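Side-chain contact in escJ (Escherichia coli, PDB 1YJ7), which probably forms part of the molecular platform on which the type III secretion system of enteropathogenic strains assembles: residues N145-S150 and E157-V162. The protein carries 3 engineered substitutions. Sequence-based numbering, arbitrary orientation.
Sequences NLVKNS and ENISVV
The side chain of I159 reaches from strand 159-165 to helix 140-150 and rests on V147 and K148, a compact example of how a beta-alpha-beta unit closes its helix against its sheet. At CB the isoleucine is still 5.1 Å from V147 CG1, and the branch there divides the work. Its CG2 lies beside V147 CG1, nearly as close as the terminal methyl, while I159 CG1 serves mainly as a spacer, 4.6 Å from V147 CG1. With CG1 anti to the carbonyl carbon (chi1 -57°) and the chain extended beyond it (chi2 167°), CD1 is carried up to the helix backbone. This terminal methyl lies 3.8 Å from both N and CA of K148, and at the same distance from K148 CB. V147 is a little farther, its CG1 4.2 Å from I159 CD1. The lysine contributes its aliphatic root: CG is anti to the backbone N, and the amino end leads away. V147 also packs on A124 and V126 of the parallel neighbouring strand and on I95 and L99 of helix 80-99, while L154 in the connecting loop touches both V147 and I159. No hydrogen bond or salt bridge spans the two segments, which implies that helix and strand meet here through dispersion and the burial of apolar carbon.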
ATOM      1  N   ASN D 145     -29.616  25.498  13.123  1.00 14.32           N
ATOM      2  CA  ASN D 145     -30.422  26.522  12.472  1.00 15.34           C
ATOM      3  C   ASN D 145     -29.562  27.471  11.617  1.00 14.82           C
ATOM      4  O   ASN D 145     -29.969  27.842  10.510  1.00 15.26           O
ATOM      5  CB  ASN D 145     -31.247  27.308  13.492  1.00 16.05           C
ATOM      6  CG  ASN D 145     -32.497  26.563  13.948  1.00 19.79           C
ATOM      7  OD1 ASN D 145     -33.102  25.815  13.184  1.00 24.45           O
ATOM      8  ND2 ASN D 145     -32.897  26.788  15.201  1.00 24.32           N
ATOM      9  N   LEU D 146     -28.377  27.841  12.101  1.00 13.39           N
ATOM     10  CA  LEU D 146     -27.435  28.629  11.304  1.00 13.19           C
ATOM     11  C   LEU D 146     -26.992  27.912  10.016  1.00 13.32           C
ATOM     12  O   LEU D 146     -27.006  28.493   8.935  1.00 14.47           O
ATOM     13  CB  LEU D 146     -26.219  29.028  12.139  1.00 13.09           C
ATOM     14  CG  LEU D 146     -26.495  29.989  13.309  1.00 14.14           C
ATOM     15  CD1 LEU D 146     -25.343  30.005  14.274  1.00 14.87           C
ATOM     16  CD2 LEU D 146     -26.786  31.395  12.797  1.00 13.62           C
ATOM     17  N   VAL D 147     -26.649  26.630  10.123  1.00 12.65           N
ATOM     18  CA  VAL D 147     -26.261  25.845   8.970  1.00 12.63           C
ATOM     19  C   VAL D 147     -27.436  25.702   8.002  1.00 12.52           C
ATOM     20  O   VAL D 147     -27.272  25.902   6.809  1.00 13.84           O
ATOM     21  CB  VAL D 147     -25.727  24.462   9.401  1.00 12.46           C
ATOM     22  CG1 VAL D 147     -25.449  23.597   8.197  1.00 13.70           C
ATOM     23  CG2 VAL D 147     -24.443  24.639  10.226  1.00 12.61           C
ATOM     24  N   LYS D 148     -28.611  25.401   8.531  1.00 13.71           N
ATOM     25  CA  LYS D 148     -29.812  25.227   7.716  1.00 14.77           C
ATOM     26  C   LYS D 148     -30.042  26.430   6.821  1.00 15.31           C
ATOM     27  O   LYS D 148     -30.253  26.285   5.631  1.00 16.39           O
ATOM     28  CB  LYS D 148     -31.014  25.023   8.622  1.00 16.06           C
ATOM     29  CG  LYS D 148     -32.342  24.810   7.878  1.00 20.84           C
ATOM     30  CD  LYS D 148     -33.513  25.053   8.779  1.00 25.78           C
ATOM     31  CE  LYS D 148     -34.833  24.768   8.045  1.00 29.80           C
ATOM     32  NZ  LYS D 148     -35.109  25.793   7.016  1.00 32.79           N
ATOM     33  N   ASN D 149     -29.978  27.620   7.407  1.00 15.35           N
ATOM     34  CA  ASN D 149     -30.338  28.831   6.678  1.00 16.19           C
ATOM     35  C   ASN D 149     -29.204  29.434   5.867  1.00 16.41           C
ATOM     36  O   ASN D 149     -29.414  30.423   5.166  1.00 17.03           O
ATOM     37  CB  ASN D 149     -30.999  29.824   7.631  1.00 16.54           C
ATOM     38  CG  ASN D 149     -32.424  29.410   7.974  1.00 19.76           C
ATOM     39  OD1 ASN D 149     -33.206  29.115   7.097  1.00 22.97           O
ATOM     40  ND2 ASN D 149     -32.727  29.325   9.245  1.00 25.04           N
ATOM     41  N   SER D 150     -28.030  28.801   5.904  1.00 16.10           N
ATOM     42  CA  SER D 150     -26.903  29.190   5.063  1.00 16.66           C
ATOM     43  C   SER D 150     -26.905  28.588   3.680  1.00 17.68           C
ATOM     44  O   SER D 150     -26.210  29.096   2.813  1.00 17.49           O
ATOM     45  CB  SER D 150     -25.566  28.811   5.718  1.00 16.37           C
ATOM     46  OG  SER D 150     -25.369  29.531   6.911  1.00 17.94           O
ATOM     47  N   GLU D 157     -33.504  17.771   9.754  1.00 25.61           N
ATOM     48  CA  GLU D 157     -33.352  16.330   9.900  1.00 25.61           C
ATOM     49  C   GLU D 157     -32.149  15.782   9.115  1.00 24.03           C
ATOM     50  O   GLU D 157     -31.688  14.679   9.402  1.00 24.23           O
ATOM     51  CB  GLU D 157     -34.643  15.593   9.476  1.00 27.03           C
ATOM     52  CG  GLU D 157     -34.886  15.595   7.970  1.00 30.87           C
ATOM     53  CD  GLU D 157     -36.352  15.369   7.589  1.00 37.67           C
ATOM     54  OE1 GLU D 157     -36.746  14.196   7.406  1.00 41.83           O
ATOM     55  OE2 GLU D 157     -37.106  16.363   7.464  1.00 41.52           O
ATOM     56  N   ASN D 158     -31.643  16.546   8.142  1.00 21.51           N
ATOM     57  CA  ASN D 158     -30.520  16.125   7.322  1.00 20.24           C
ATOM     58  C   ASN D 158     -29.225  16.902   7.648  1.00 17.88           C
ATOM     59  O   ASN D 158     -28.351  17.014   6.804  1.00 17.22           O
ATOM     60  CB  ASN D 158     -30.857  16.258   5.837  1.00 20.42           C
ATOM     61  CG  ASN D 158     -32.098  15.441   5.447  1.00 22.97           C
ATOM     62  OD1 ASN D 158     -32.999  15.934   4.759  1.00 26.29           O
ATOM     63  ND2 ASN D 158     -32.155  14.215   5.930  1.00 21.06           N
ATOM     64  N   ILE D 159     -29.130  17.418   8.865  1.00 16.23           N
ATOM     65  CA  ILE D 159     -27.888  18.017   9.365  1.00 15.56           C
ATOM     66  C   ILE D 159     -27.427  17.212  10.572  1.00 15.14           C
ATOM     67  O   ILE D 159     -28.155  17.081  11.550  1.00 16.39           O
ATOM     68  CB  ILE D 159     -28.085  19.507   9.754  1.00 14.76           C
ATOM     69  CG1 ILE D 159     -28.619  20.315   8.569  1.00 14.41           C
ATOM     70  CG2 ILE D 159     -26.758  20.108  10.245  1.00 15.74           C
ATOM     71  CD1 ILE D 159     -29.132  21.687   8.955  1.00 15.45           C
ATOM     72  N   SER D 160     -26.214  16.678  10.505  1.00 14.58           N
ATOM     73  CA  SER D 160     -25.635  15.964  11.613  1.00 15.20           C
ATOM     74  C   SER D 160     -24.665  16.920  12.285  1.00 15.17           C
ATOM     75  O   SER D 160     -23.778  17.442  11.611  1.00 15.49           O
ATOM     76  CB  SER D 160     -24.914  14.708  11.118  0.50 15.46           C
ATOM     77  OG  SER D 160     -24.657  13.838  12.199  0.50 15.96           O
ATOM     78  N   VAL D 161     -24.842  17.167  13.581  1.00 15.08           N
ATOM     79  CA  VAL D 161     -23.888  17.951  14.370  1.00 15.10           C
ATOM     80  C   VAL D 161     -23.279  17.062  15.440  1.00 15.42           C
ATOM     81  O   VAL D 161     -23.989  16.416  16.232  1.00 15.87           O
ATOM     82  CB  VAL D 161     -24.555  19.202  15.005  1.00 15.51           C
ATOM     83  CG1 VAL D 161     -23.552  19.984  15.884  1.00 16.85           C
ATOM     84  CG2 VAL D 161     -25.125  20.078  13.918  1.00 16.05           C
ATOM     85  N   VAL D 162     -21.956  16.995  15.449  1.00 13.78           N
ATOM     86  CA  VAL D 162     -21.242  16.265  16.474  1.00 13.37           C
ATOM     87  C   VAL D 162     -20.327  17.260  17.167  1.00 13.19           C
ATOM     88  O   VAL D 162     -19.627  18.005  16.499  1.00 12.12           O
ATOM     89  CB  VAL D 162     -20.445  15.119  15.878  1.00 13.15           C
ATOM     90  CG1 VAL D 162     -19.555  14.457  16.912  1.00 14.51           C
ATOM     91  CG2 VAL D 162     -21.429  14.067  15.228  1.00 14.67           C
TER